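PDB 4N03: ABC-type branched-chain amino acid transport systems periplasmic component-like protein from Thermomonospora curvata, which probably binds a fatty acid outside the membrane and delivers it to an ABC transporter, and holds palmitic acid in this structure. Local coordinates for residues 111-116 with 133-138; 209-214 with 235-240; 56-61 with 75-80. All blocks are in the same frame, centred on the assembly; numbering follows the deposited sequence.

Interaction 1 of 3, residues 111-116 with 133-138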
loop_
_atom_site.group_PDB
_atom_site.type_symbol
_atom_site.label_atom_id
_atom_site.label_comp_id
_atom_site.label_asym_id
_atom_site.label_seq_id
_atom_site.Cartn_x
_atom_site.Cartn_y
_atom_site.Cartn_z
HETATM N N MSE A 111 3.885 -8.591 -8.439
HETATM C CA MSE A 111 3.791 -8.008 -9.744
HETATM C C MSE A 111 4.968 -7.069 -10.016
HETATM O O MSE A 111 5.604 -7.155 -11.061
HETATM C CB MSE A 111 2.461 -7.246 -9.946
HETATM C CG MSE A 111 1.246 -8.178 -9.975
HETATM SE SE MSE A 111 0.479 -8.301 -8.133
HETATM C CE MSE A 111 0.369 -10.277 -8.029
ATOM N N VAL A 112 5.277 -6.185 -9.075
ATOM C CA VAL A 112 6.399 -5.291 -9.263
ATOM C C VAL A 112 7.734 -6.102 -9.186
ATOM O O VAL A 112 8.625 -5.811 -9.968
ATOM C CB VAL A 112 6.408 -4.139 -8.255
ATOM C CG1 VAL A 112 7.529 -3.169 -8.581
ATOM C CG2 VAL A 112 5.118 -3.374 -8.294
ATOM N N SER A 113 7.821 -7.099 -8.326
ATOM C CA SER A 113 9.043 -7.949 -8.269
ATOM C C SER A 113 9.341 -8.533 -9.614
ATOM O O SER A 113 10.534 -8.634 -9.984
ATOM C CB SER A 113 8.899 -9.078 -7.219
ATOM O OG SER A 113 9.106 -8.510 -5.986
ATOM N N ALA A 114 8.314 -8.949 -10.355
ATOM C CA ALA A 114 8.522 -9.622 -11.627
ATOM C C ALA A 114 9.139 -8.709 -12.675
ATOM O O ALA A 114 9.723 -9.191 -13.644
ATOM C CB ALA A 114 7.243 -10.217 -12.140
ATOM N N VAL A 115 9.008 -7.400 -12.500
ATOM C CA VAL A 115 9.528 -6.431 -13.476
ATOM C C VAL A 115 10.612 -5.543 -12.894
ATOM O O VAL A 115 11.064 -4.625 -13.526
ATOM C CB VAL A 115 8.410 -5.567 -14.103
ATOM C CG1 VAL A 115 7.507 -6.419 -14.956
ATOM C CG2 VAL A 115 7.632 -4.823 -13.070
ATOM N N LYS A 116 11.135 -5.925 -11.722
ATOM C CA LYS A 116 12.140 -5.117 -11.037
ATOM C C LYS A 116 13.391 -4.920 -11.909
ATOM O O LYS A 116 13.944 -3.841 -12.008
ATOM C CB LYS A 116 12.407 -5.699 -9.659
ATOM C CG LYS A 116 13.258 -4.855 -8.787
ATOM C CD LYS A 116 13.360 -5.499 -7.415
ATOM C CE LYS A 116 14.251 -4.670 -6.522
ATOM N NZ LYS A 116 15.672 -4.910 -6.886
ATOM N N THR A 133 9.745 -5.571 1.473
ATOM C CA THR A 133 11.149 -5.200 1.482
ATOM C C THR A 133 11.845 -5.652 0.203
ATOM O O THR A 133 12.911 -5.118 -0.123
ATOM C CB THR A 133 11.855 -5.816 2.687
ATOM O OG1 THR A 133 11.614 -7.228 2.713
ATOM C CG2 THR A 133 11.326 -5.214 3.955
ATOM N N ALA A 134 11.234 -6.562 -0.554
ATOM C CA ALA A 134 11.820 -6.975 -1.796
ATOM C C ALA A 134 11.901 -5.861 -2.818
ATOM O O ALA A 134 12.581 -5.992 -3.815
ATOM C CB ALA A 134 11.103 -8.194 -2.336
ATOM N N LEU A 135 11.178 -4.748 -2.596
ATOM C CA LEU A 135 11.190 -3.589 -3.476
ATOM C C LEU A 135 12.082 -2.459 -3.002
ATOM O O LEU A 135 12.221 -1.478 -3.721
ATOM C CB LEU A 135 9.765 -3.108 -3.761
ATOM C CG LEU A 135 8.891 -4.155 -4.452
ATOM C CD1 LEU A 135 7.468 -3.680 -4.559
ATOM C CD2 LEU A 135 9.441 -4.594 -5.818
ATOM N N LEU A 136 12.680 -2.587 -1.808
ATOM C CA LEU A 136 13.723 -1.676 -1.394
ATOM C C LEU A 136 14.984 -1.941 -2.193
ATOM O O LEU A 136 15.138 -3.011 -2.812
ATOM C CB LEU A 136 14.013 -1.812 0.106
ATOM C CG LEU A 136 12.875 -1.385 1.041
ATOM C CD1 LEU A 136 13.343 -1.642 2.469
ATOM C CD2 LEU A 136 12.510 0.089 0.855
ATOM N N GLY A 137 15.880 -0.977 -2.186
ATOM C CA GLY A 137 17.181 -1.135 -2.843
ATOM C C GLY A 137 17.215 -0.762 -4.287
ATOM O O GLY A 137 18.199 -1.005 -4.984
ATOM N N SER A 138 16.160 -0.130 -4.786
ATOM C CA SER A 138 16.167 0.355 -6.177
ATOM C C SER A 138 15.966 1.834 -6.223
ATOM O O SER A 138 14.927 2.334 -5.745
ATOM C CB SER A 138 15.048 -0.241 -6.988
ATOM O OG SER A 138 15.036 0.491 -8.243
HETATM O O HOH W 1 11.937 -8.214 -5.784
#

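Interaction 2 of 3, residues 209-214 with 235-240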
loop_
_atom_site.group_PDB
_atom_site.type_symbol
_atom_site.label_atom_id
_atom_site.label_comp_id
_atom_site.label_asym_id
_atom_site.label_seq_id
_atom_site.Cartn_x
_atom_site.Cartn_y
_atom_site.Cartn_z
ATOM N N ARG A 209 -10.236 -18.731 -1.304
ATOM C CA ARG A 209 -11.377 -17.864 -1.071
ATOM C C ARG A 209 -11.973 -18.137 0.298
ATOM O O ARG A 209 -12.633 -17.267 0.875
ATOM C CB ARG A 209 -12.454 -18.119 -2.146
ATOM C CG ARG A 209 -11.973 -17.891 -3.577
ATOM C CD ARG A 209 -13.082 -17.989 -4.619
ATOM N NE ARG A 209 -14.095 -16.942 -4.460
ATOM C CZ ARG A 209 -13.962 -15.698 -4.907
ATOM N NH1 ARG A 209 -12.916 -15.297 -5.614
ATOM N NH2 ARG A 209 -14.947 -14.841 -4.682
ATOM N N ASP A 210 -11.822 -19.336 0.796
ATOM C CA ASP A 210 -12.532 -19.813 1.971
ATOM C C ASP A 210 -11.505 -20.153 3.026
ATOM O O ASP A 210 -10.666 -21.035 2.811
ATOM C CB ASP A 210 -13.297 -21.073 1.539
ATOM C CG ASP A 210 -14.220 -21.615 2.573
ATOM O OD1 ASP A 210 -14.101 -21.344 3.766
ATOM O OD2 ASP A 210 -15.124 -22.387 2.158
HETATM N N MSE A 211 -11.588 -19.546 4.184
HETATM C CA MSE A 211 -10.633 -19.701 5.266
HETATM C C MSE A 211 -11.022 -20.728 6.310
HETATM O O MSE A 211 -10.433 -20.777 7.366
HETATM C CB MSE A 211 -10.400 -18.323 5.942
HETATM C CG MSE A 211 -9.764 -17.328 4.970
HETATM SE SE MSE A 211 -7.874 -17.616 4.625
HETATM C CE MSE A 211 -8.030 -18.650 2.928
ATOM N N LYS A 212 -12.002 -21.598 6.032
ATOM C CA LYS A 212 -12.418 -22.443 7.131
ATOM C C LYS A 212 -11.377 -23.486 7.573
ATOM O O LYS A 212 -11.292 -23.718 8.766
ATOM C CB LYS A 212 -13.803 -23.036 6.920
ATOM C CG LYS A 212 -13.896 -23.964 5.767
ATOM C CD LYS A 212 -15.336 -24.442 5.674
ATOM C CE LYS A 212 -15.414 -25.398 4.537
ATOM N NZ LYS A 212 -16.690 -26.150 4.537
ATOM N N SER A 213 -10.542 -24.016 6.680
ATOM C CA SER A 213 -9.515 -24.926 7.104
ATOM C C SER A 213 -8.426 -24.203 7.884
ATOM O O SER A 213 -7.872 -24.755 8.822
ATOM C CB SER A 213 -8.933 -25.680 5.925
ATOM O OG SER A 213 -8.289 -24.810 5.008
ATOM N N GLN A 214 -8.153 -22.952 7.518
ATOM C CA GLN A 214 -7.194 -22.154 8.267
ATOM C C GLN A 214 -7.689 -21.876 9.672
ATOM O O GLN A 214 -6.933 -21.997 10.654
ATOM C CB GLN A 214 -6.901 -20.861 7.537
ATOM C CG GLN A 214 -6.055 -21.020 6.294
ATOM C CD GLN A 214 -6.768 -21.694 5.174
ATOM O OE1 GLN A 214 -7.999 -21.615 5.013
ATOM N NE2 GLN A 214 -5.996 -22.396 4.371
ATOM N N ALA A 235 -10.030 -11.776 4.628
ATOM C CA ALA A 235 -10.346 -11.192 5.938
ATOM C C ALA A 235 -11.786 -11.456 6.329
ATOM O O ALA A 235 -12.069 -11.829 7.466
ATOM C CB ALA A 235 -10.084 -9.696 5.938
ATOM N N ALA A 236 -12.733 -11.240 5.399
ATOM C CA ALA A 236 -14.141 -11.475 5.697
ATOM C C ALA A 236 -14.355 -12.921 6.088
ATOM O O ALA A 236 -15.104 -13.226 7.011
ATOM C CB ALA A 236 -15.018 -11.074 4.541
ATOM N N SER A 237 -13.773 -13.847 5.317
ATOM C CA SER A 237 -13.969 -15.272 5.544
ATOM C C SER A 237 -13.363 -15.677 6.895
ATOM O O SER A 237 -13.984 -16.305 7.732
ATOM C CB SER A 237 -13.367 -16.075 4.404
ATOM O OG SER A 237 -13.525 -17.454 4.621
ATOM N N LEU A 238 -12.098 -15.315 7.115
ATOM C CA LEU A 238 -11.430 -15.711 8.336
ATOM C C LEU A 238 -12.113 -15.147 9.576
ATOM O O LEU A 238 -12.369 -15.857 10.545
ATOM C CB LEU A 238 -9.958 -15.295 8.281
ATOM C CG LEU A 238 -9.172 -15.747 9.515
ATOM C CD1 LEU A 238 -7.748 -16.107 9.160
ATOM C CD2 LEU A 238 -9.195 -14.637 10.538
ATOM N N ALA A 239 -12.420 -13.844 9.544
ATOM C CA ALA A 239 -13.012 -13.221 10.719
ATOM C C ALA A 239 -14.377 -13.812 10.979
ATOM O O ALA A 239 -14.718 -14.154 12.094
ATOM C CB ALA A 239 -13.091 -11.693 10.545
ATOM N N GLY A 240 -15.194 -13.922 9.928
ATOM C CA GLY A 240 -16.532 -14.464 10.121
ATOM C C GLY A 240 -16.527 -15.880 10.629
ATOM O O GLY A 240 -17.250 -16.214 11.571
#

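Interaction 3 of 3, residues 56-61 with 75-80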
loop_
_atom_site.group_PDB
_atom_site.type_symbol
_atom_site.label_atom_id
_atom_site.label_comp_id
_atom_site.label_asym_id
_atom_site.label_seq_id
_atom_site.Cartn_x
_atom_site.Cartn_y
_atom_site.Cartn_z
ATOM N N ALA A 56 -8.486 7.856 -7.549
ATOM C CA ALA A 56 -7.911 8.951 -6.820
ATOM C C ALA A 56 -6.746 9.603 -7.526
ATOM O O ALA A 56 -6.587 10.830 -7.488
ATOM C CB ALA A 56 -7.530 8.558 -5.399
ATOM N N GLN A 57 -5.939 8.792 -8.207
ATOM C CA GLN A 57 -4.866 9.323 -9.057
ATOM C C GLN A 57 -5.487 10.168 -10.187
ATOM O O GLN A 57 -4.988 11.256 -10.445
ATOM C CB GLN A 57 -4.022 8.197 -9.657
ATOM C CG GLN A 57 -3.148 7.470 -8.634
ATOM C CD GLN A 57 -1.719 7.326 -9.041
ATOM O OE1 GLN A 57 -1.337 7.502 -10.186
ATOM N NE2 GLN A 57 -0.883 6.943 -8.070
ATOM N N GLN A 58 -6.509 9.650 -10.847
ATOM C CA GLN A 58 -7.133 10.400 -11.945
ATOM C C GLN A 58 -7.725 11.752 -11.400
ATOM O O GLN A 58 -7.641 12.790 -12.088
ATOM C CB GLN A 58 -8.151 9.540 -12.769
ATOM C CG GLN A 58 -7.679 8.222 -13.468
ATOM C CD GLN A 58 -6.819 8.311 -14.770
ATOM O OE1 GLN A 58 -6.752 9.334 -15.442
ATOM N NE2 GLN A 58 -6.159 7.198 -15.128
ATOM N N LEU A 59 -8.280 11.754 -10.212
ATOM C CA LEU A 59 -8.767 12.975 -9.606
ATOM C C LEU A 59 -7.654 13.996 -9.450
ATOM O O LEU A 59 -7.810 15.177 -9.851
ATOM C CB LEU A 59 -9.375 12.665 -8.237
ATOM C CG LEU A 59 -9.879 13.897 -7.469
ATOM C CD1 LEU A 59 -10.998 14.658 -8.113
ATOM C CD2 LEU A 59 -10.260 13.483 -6.057
ATOM N N TYR A 60 -6.528 13.562 -8.904
ATOM C CA TYR A 60 -5.387 14.449 -8.733
ATOM C C TYR A 60 -4.931 15.018 -10.111
ATOM O O TYR A 60 -4.706 16.216 -10.263
ATOM C CB TYR A 60 -4.219 13.689 -8.038
ATOM C CG TYR A 60 -3.204 14.618 -7.407
ATOM C CD1 TYR A 60 -2.250 15.294 -8.180
ATOM C CD2 TYR A 60 -3.195 14.847 -6.045
ATOM C CE1 TYR A 60 -1.353 16.182 -7.577
ATOM C CE2 TYR A 60 -2.339 15.726 -5.451
ATOM C CZ TYR A 60 -1.389 16.377 -6.219
ATOM O OH TYR A 60 -0.551 17.264 -5.611
ATOM N N TYR A 61 -4.754 14.142 -11.097
ATOM C CA TYR A 61 -4.238 14.578 -12.389
ATOM C C TYR A 61 -5.244 15.524 -13.055
ATOM O O TYR A 61 -4.822 16.478 -13.696
ATOM C CB TYR A 61 -3.914 13.410 -13.318
ATOM C CG TYR A 61 -2.903 12.438 -12.743
ATOM C CD1 TYR A 61 -1.817 12.880 -11.999
ATOM C CD2 TYR A 61 -3.065 11.086 -12.879
ATOM C CE1 TYR A 61 -0.917 12.004 -11.439
ATOM C CE2 TYR A 61 -2.138 10.188 -12.318
ATOM C CZ TYR A 61 -1.083 10.657 -11.580
ATOM O OH TYR A 61 -0.179 9.831 -10.958
ATOM N N ILE A 75 -1.330 15.901 -18.179
ATOM C CA ILE A 75 -1.015 14.552 -17.701
ATOM C C ILE A 75 -2.100 13.597 -18.191
ATOM O O ILE A 75 -3.296 13.862 -17.998
ATOM C CB ILE A 75 -0.929 14.525 -16.164
ATOM C CG1 ILE A 75 0.247 15.380 -15.695
ATOM C CG2 ILE A 75 -0.784 13.087 -15.669
ATOM C CD1 ILE A 75 0.362 15.524 -14.198
ATOM N N GLU A 76 -1.700 12.514 -18.853
ATOM C CA GLU A 76 -2.577 11.444 -19.332
ATOM C C GLU A 76 -2.124 10.140 -18.686
ATOM O O GLU A 76 -1.012 9.678 -18.968
ATOM C CB GLU A 76 -2.419 11.271 -20.856
ATOM C CG GLU A 76 -3.157 10.093 -21.503
ATOM C CD GLU A 76 -2.765 9.858 -22.959
ATOM O OE1 GLU A 76 -2.576 10.847 -23.699
ATOM O OE2 GLU A 76 -2.658 8.685 -23.378
ATOM N N ALA A 77 -2.977 9.546 -17.893
ATOM C CA ALA A 77 -2.677 8.282 -17.241
ATOM C C ALA A 77 -3.365 7.144 -17.954
ATOM O O ALA A 77 -4.604 7.193 -18.122
ATOM C CB ALA A 77 -3.136 8.304 -15.803
ATOM N N VAL A 78 -2.588 6.207 -18.465
ATOM C CA VAL A 78 -3.119 5.014 -19.087
ATOM C C VAL A 78 -3.157 3.894 -18.073
ATOM O O VAL A 78 -2.246 3.744 -17.272
ATOM C CB VAL A 78 -2.360 4.585 -20.349
ATOM C CG1 VAL A 78 -2.324 5.726 -21.340
ATOM C CG2 VAL A 78 -0.957 4.129 -20.062
ATOM N N VAL A 79 -4.281 3.189 -18.075
ATOM C CA VAL A 79 -4.595 2.242 -17.025
ATOM C C VAL A 79 -4.688 0.852 -17.576
ATOM O O VAL A 79 -5.451 0.617 -18.511
ATOM C CB VAL A 79 -5.911 2.589 -16.284
ATOM C CG1 VAL A 79 -6.253 1.550 -15.243
ATOM C CG2 VAL A 79 -5.822 3.958 -15.675
ATOM N N ARG A 80 -3.942 -0.075 -16.962
ATOM C CA ARG A 80 -3.997 -1.498 -17.275
ATOM C C ARG A 80 -4.317 -2.318 -16.026
ATOM O O ARG A 80 -3.887 -1.994 -14.924
ATOM C CB ARG A 80 -2.696 -2.010 -17.871
ATOM C CG ARG A 80 -2.432 -1.558 -19.294
ATOM C CD ARG A 80 -3.286 -2.328 -20.279
ATOM N NE ARG A 80 -2.879 -1.996 -21.632
ATOM C CZ ARG A 80 -3.236 -0.890 -22.261
ATOM N NH1 ARG A 80 -4.047 -0.024 -21.674
ATOM N NH2 ARG A 80 -2.791 -0.675 -23.482
HETATM O O HOH W 2 -5.515 10.467 -17.530
#

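Interaction 1 of 3, residues 111-116 with 133-138
Val112 and Leu135 form the apolar part of this contact. The valine and leucine side chains meet roughly perpendicular to each other. Leu135 CD2 lies 3.6 Å from Val112 CG1, and Leu135 CD1 lies 3.9 Å from Val112 CB. Val112 CG1 stands anti to its own backbone nitrogen (chi1 -175°), which turns this branch toward the leucine. Leu135 CD2 also packs 3.9 Å from Ser113 N, so the leucine meets the helix backbone as well as its side chains. An alanine here lacks CG and both methyls, and would probably leave Val112 CG1 without its apolar partner and open a gap between helix and loop.

The contact lies in the lobe built on the parallel sheet 33-40, 74-81, 103-107 and 126-129. Residues 111-116 belong to helix 109-122, and residues 133-138 follow strand 126-129, starting with a short 3-10 turn. Phe106 of strand 103-107 also touches Val112. The Leu135 side chain is about 7 Å from the bound palmitic acid.

The polar part passes through water. Water 1 lies 2.9 Å from Ser113 OG and donates to Ala134 O at 3.0 Å. No direct hydrogen bond joins the two segments. Ser113 OG also makes a weak hydrogen bond to Ser109 O, one helical turn back.

The Lys116 chain passes close to a backbone carbonyl: CE lies 3.4 Å from Ala134 O. Its straight run through chi1 to chi3 carries CD and CE past that oxygen, and the bend at chi4 (-77°) turns only NZ. Lys116 CD meets Leu135 CD2 more loosely, at 4.3 Å. Lys116 is modelled in two conformations, and this account holds for one of them. Farther along the loop, Ser138 OG is hydrogen-bonded to Glu120 of the same helix.

Interaction 2 of 3, residues 209-214 with 235-240
The turn leading into helix 212-220, with Met211 at its N-cap, rests on helix 232-244 at Ser237 and Leu238. One direct hydrogen bond crosses the contact. Met211 N donates to Ser237 OG at 2.9 Å, and the bond is nearly straight, with an angle of 167° at the hydrogen. With chi1 at 179° the Ser237 hydroxyl points away from its own N, beside the carbonyl carbon, and reaches the Met211 N-H. Ser237 CB packs 3.8 Å from Arg209 O, so the serine lies against the backbone that leads into the helix.

The next amide is held within its own segment. Lys212 N donates to Asp210 OD1 at 3.1 Å, which closes an Asx turn. The N-H meets that oxygen on its anti side, 34° out of the carboxylate plane. The Asp210 carboxylate, one residue before the N-cap, would probably interact favourably with the positive end of the helix dipole.

Both helices belong to the lobe with the mixed sheet, one of the two lobes of the alpha/beta periplasmic-binding-protein fold of the leucine-binding protein family. Helix 212-220 lies between strands 198-204 and 225-229 in the chain, and helix 232-244 lies between strands 225-229 and 251-253. The contact joins the entry of one helix to the flank of the next helix in the chain.

The apolar pair is Met211 CB with Leu238 CB, 3.9 Å apart. Met211 is a selenomethionine. Its CB also sits against the serine hydroxyl, 3.5 Å from Ser237 OG, and against the helix backbone, 3.6 Å from Leu238 N. Bends at chi2 and chi3 then turn the selenium end off this helix surface. Met211 also touches Ile204 of strand 198-204 and Gln234. Leu238, modelled in two conformations, also packs on Ile251 of strand 251-253.

Interaction 3 of 3, residues 56-61 with 75-80
Helix 56-61 and strand 75-80 run nearly antiparallel, at 165° between their directions, with axes 9.2 Å apart at closest approach. Tyr61 meets Ile75 over one ring face. Ile75 CG2 lies 4.0 Å from the centroid of the Tyr61 ring and 25° off its normal, a CH-pi contact. Ala77 CB approaches the same ring obliquely, 4.0 Å from Tyr61 CD2. The phenol hydroxyl is tied back to the helix: Tyr61 OH donates to Gln57 OE1 at 2.7 Å, from above the carbonyl plane.

The two elements belong to the beta-alpha-beta unit of strand 33-40, helix 47-66 and strand 74-81. Leu36 of strand 33-40 touches both Tyr61 and Ile75, and helix 309-330 packs on Tyr61 through Ala318 and Val321.

Gln58 makes the polar link. Its chain bends at chi2 (-75°), which brings the amide against Ala77 CB and the strand, with Gln58 NE2 3.3 Å from Val79 CG2. Gln58 NE2 gives a weak hydrogen bond to Ala77 O at 3.4 Å. Water 2 donates to Gln58 OE1 at 2.7 Å and accepts from Ala77 N at 2.7 Å. Gln58 is modelled in two conformations, so this link belongs to one of them.

Interactions 1 and 3 lie in the same lobe, built round one parallel sheet, with centres about 22 Å apart. Interaction 2 belongs to the other lobe, about 34 Å from interaction 3 between centres. None of the three touches another. Interaction 1 is mostly buried and lies closer to the ligand than interaction 3. It joins helix and loop by valine-leucine packing, with water as its polar link. Interactions 2 and 3 are partly buried. Interaction 2 joins a helix-entry turn and a helix, where a serine takes the N-H at the helix start. Interaction 3 joins helix and strand within one beta-alpha-beta unit, through an aromatic CH-pi face, water and a weak amide bond.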